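Local coordinates for protein toxin FitB (Neisseria gonorrhoeae, PDB 2H1C) that is the PIN-domain toxin, a probable ribonuclease, of a type II toxin-antitoxin system, and forms with the antitoxin FitA a complex that binds its own promoter, at residues A[105-110]-A[124-129]. Sequence-based numbering, arbitrary orientation.
Sequences GYIAAT and GSFFAA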
ATOM      1  N   GLY A 105       0.051  -2.544   8.639  1.00 13.19           N
ATOM      2  CA  GLY A 105      -0.108  -3.877   8.101  1.00 13.98           C
ATOM      3  C   GLY A 105       0.727  -4.087   6.848  1.00 12.55           C
ATOM      4  O   GLY A 105       1.293  -5.159   6.664  1.00 12.14           O
ATOM      5  N   TYR A 106       0.795  -3.086   5.971  1.00 13.72           N
ATOM      6  CA  TYR A 106       1.583  -3.224   4.735  1.00 15.14           C
ATOM      7  C   TYR A 106       3.057  -3.455   5.041  1.00 14.04           C
ATOM      8  O   TYR A 106       3.717  -4.301   4.426  1.00 13.84           O
ATOM      9  CB  TYR A 106       1.471  -1.969   3.873  1.00 18.12           C
ATOM     10  CG  TYR A 106       0.090  -1.726   3.337  1.00 19.52           C
ATOM     11  CD1 TYR A 106      -0.383  -0.432   3.154  1.00 24.46           C
ATOM     12  CD2 TYR A 106      -0.754  -2.793   3.022  1.00 22.16           C
ATOM     13  CE1 TYR A 106      -1.672  -0.200   2.671  1.00 27.60           C
ATOM     14  CE2 TYR A 106      -2.045  -2.574   2.537  1.00 29.58           C
ATOM     15  CZ  TYR A 106      -2.496  -1.274   2.368  1.00 29.18           C
ATOM     16  OH  TYR A 106      -3.779  -1.052   1.912  1.00 33.22           O
ATOM     17  N   ILE A 107       3.567  -2.674   5.988  1.00 14.28           N
ATOM     18  CA  ILE A 107       4.960  -2.769   6.390  1.00 11.22           C
ATOM     19  C   ILE A 107       5.222  -4.094   7.069  1.00 10.76           C
ATOM     20  O   ILE A 107       6.197  -4.765   6.749  1.00 10.77           O
ATOM     21  CB  ILE A 107       5.333  -1.607   7.317  1.00 13.84           C
ATOM     22  CG1 ILE A 107       5.152  -0.287   6.560  1.00 19.77           C
ATOM     23  CG2 ILE A 107       6.780  -1.736   7.761  1.00 12.04           C
ATOM     24  CD1 ILE A 107       5.434   0.938   7.378  1.00 30.03           C
ATOM     25  N   ALA A 108       4.343  -4.493   7.984  1.00 11.19           N
ATOM     26  CA  ALA A 108       4.539  -5.751   8.676  1.00  9.34           C
ATOM     27  C   ALA A 108       4.545  -6.941   7.717  1.00 12.97           C
ATOM     28  O   ALA A 108       5.377  -7.840   7.844  1.00 14.06           O
ATOM     29  CB  ALA A 108       3.479  -5.931   9.761  1.00 12.60           C
ATOM     30  N   ALA A 109       3.640  -6.939   6.738  1.00 11.33           N
ATOM     31  CA  ALA A 109       3.573  -8.042   5.772  1.00 10.97           C
ATOM     32  C   ALA A 109       4.834  -8.094   4.896  1.00  9.95           C
ATOM     33  O   ALA A 109       5.312  -9.175   4.545  1.00 12.15           O
ATOM     34  CB  ALA A 109       2.317  -7.901   4.882  1.00  8.76           C
ATOM     35  N   THR A 110       5.372  -6.929   4.547  1.00  9.17           N
ATOM     36  CA  THR A 110       6.587  -6.870   3.737  1.00 10.40           C
ATOM     37  C   THR A 110       7.740  -7.489   4.527  1.00 10.43           C
ATOM     38  O   THR A 110       8.491  -8.311   4.009  1.00 10.96           O
ATOM     39  CB  THR A 110       6.940  -5.405   3.355  1.00 11.56           C
ATOM     40  OG1 THR A 110       5.876  -4.849   2.562  1.00 11.68           O
ATOM     41  CG2 THR A 110       8.257  -5.355   2.560  1.00  8.40           C
ATOM     42  N   GLY A 124       3.581  -1.553  18.825  1.00 25.50           N
ATOM     43  CA  GLY A 124       2.269  -2.144  19.036  1.00 28.17           C
ATOM     44  C   GLY A 124       1.697  -3.014  17.932  1.00 26.11           C
ATOM     45  O   GLY A 124       1.521  -4.220  18.107  1.00 27.88           O
ATOM     46  N   SER A 125       1.409  -2.418  16.783  1.00 28.03           N
ATOM     47  CA  SER A 125       0.829  -3.166  15.673  1.00 27.29           C
ATOM     48  C   SER A 125       1.690  -4.328  15.195  1.00 27.64           C
ATOM     49  O   SER A 125       1.169  -5.373  14.801  1.00 27.17           O
ATOM     50  CB  SER A 125       0.557  -2.232  14.493  1.00 30.09           C
ATOM     51  OG  SER A 125      -0.154  -1.086  14.913  1.00 35.75           O
ATOM     52  N   PHE A 126       3.007  -4.160  15.235  1.00 25.82           N
ATOM     53  CA  PHE A 126       3.883  -5.210  14.751  1.00 25.22           C
ATOM     54  C   PHE A 126       3.940  -6.417  15.667  1.00 27.91           C
ATOM     55  O   PHE A 126       4.138  -7.543  15.213  1.00 28.19           O
ATOM     56  CB  PHE A 126       5.268  -4.631  14.478  1.00 25.62           C
ATOM     57  CG  PHE A 126       5.252  -3.512  13.477  1.00 20.03           C
ATOM     58  CD1 PHE A 126       5.168  -2.188  13.895  1.00 17.94           C
ATOM     59  CD2 PHE A 126       5.261  -3.787  12.109  1.00 20.22           C
ATOM     60  CE1 PHE A 126       5.086  -1.144  12.969  1.00 21.66           C
ATOM     61  CE2 PHE A 126       5.179  -2.753  11.168  1.00 19.33           C
ATOM     62  CZ  PHE A 126       5.091  -1.428  11.602  1.00 20.25           C
ATOM     63  N   PHE A 127       3.748  -6.194  16.961  1.00 30.69           N
ATOM     64  CA  PHE A 127       3.747  -7.308  17.891  1.00 32.53           C
ATOM     65  C   PHE A 127       2.527  -8.169  17.571  1.00 32.46           C
ATOM     66  O   PHE A 127       2.607  -9.397  17.550  1.00 33.70           O
ATOM     67  CB  PHE A 127       3.679  -6.799  19.329  1.00 34.10           C
ATOM     68  CG  PHE A 127       5.020  -6.467  19.912  1.00 37.55           C
ATOM     69  CD1 PHE A 127       6.056  -7.394  19.858  1.00 40.02           C
ATOM     70  CD2 PHE A 127       5.240  -5.252  20.551  1.00 38.70           C
ATOM     71  CE1 PHE A 127       7.288  -7.119  20.436  1.00 40.18           C
ATOM     72  CE2 PHE A 127       6.472  -4.967  21.134  1.00 39.49           C
ATOM     73  CZ  PHE A 127       7.496  -5.903  21.075  1.00 39.37           C
ATOM     74  N   ALA A 128       1.405  -7.511  17.292  1.00 31.65           N
ATOM     75  CA  ALA A 128       0.167  -8.207  16.961  1.00 31.28           C
ATOM     76  C   ALA A 128       0.264  -8.924  15.613  1.00 30.73           C
ATOM     77  O   ALA A 128      -0.454  -9.894  15.359  1.00 29.81           O
ATOM     78  CB  ALA A 128      -0.995  -7.221  16.955  1.00 31.09           C
ATOM     79  N   ALA A 129       1.157  -8.448  14.753  1.00 29.55           N
ATOM     80  CA  ALA A 129       1.356  -9.058  13.440  1.00 30.48           C
ATOM     81  C   ALA A 129       2.302 -10.252  13.567  1.00 31.12           C
ATOM     82  O   ALA A 129       2.559 -10.959  12.592  1.00 31.25           O
ATOM     83  CB  ALA A 129       1.934  -8.031  12.466  1.00 28.43           C
TER
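F126 has CG anti to its own carbonyl carbon (chi1 -58°), and this turn carries the ring from the short helix 124-128 across to I107 and A108. On I107, CG2 lies anti to the backbone N, which leaves this methyl beside the ring. One ortho-meta side of F126 does the touching. F126 CD2 meets A108 CB at 3.6 Å, and F126 CE2 meets I107 CG2 at 3.9 Å. Both methyls approach the ring obliquely. F126 CE2 also lies 3.7 Å from A108 N, so the ring rests against the helix backbone as well.

A108 is small enough for a close approach, and A108 CA is 6.1 Å from F126 CA. Its methyl touches two partners, because A129 CB also reaches A108 CB, at 3.8 Å. No hydrogen bond links the two segments. The contact is apolar and all four touching residues are buried.

Polar bonds to other residues lie beside it. S125 OG is hydrogen-bonded to D104 OD1, and K112 NZ to A129 O just past the short helix; both tie the 124-129 segment to helix 102-114. Within that helix, T110 OG1 hydrogen-bonds to Y106 O at 2.9 Å. T110 N donates to the same oxygen from the opposite face of its plane.

I107 packs on D5, and F126 lies near D104. Both aspartates are predicted magnesium ligands, while T110 belongs to a magnesium site seen in the crystal. The contact thus joins the helices that precede and follow strand 117-119 in the chain, within the parallel-sheet alpha/beta fold of a PIN domain, next to its predicted acidic metal site.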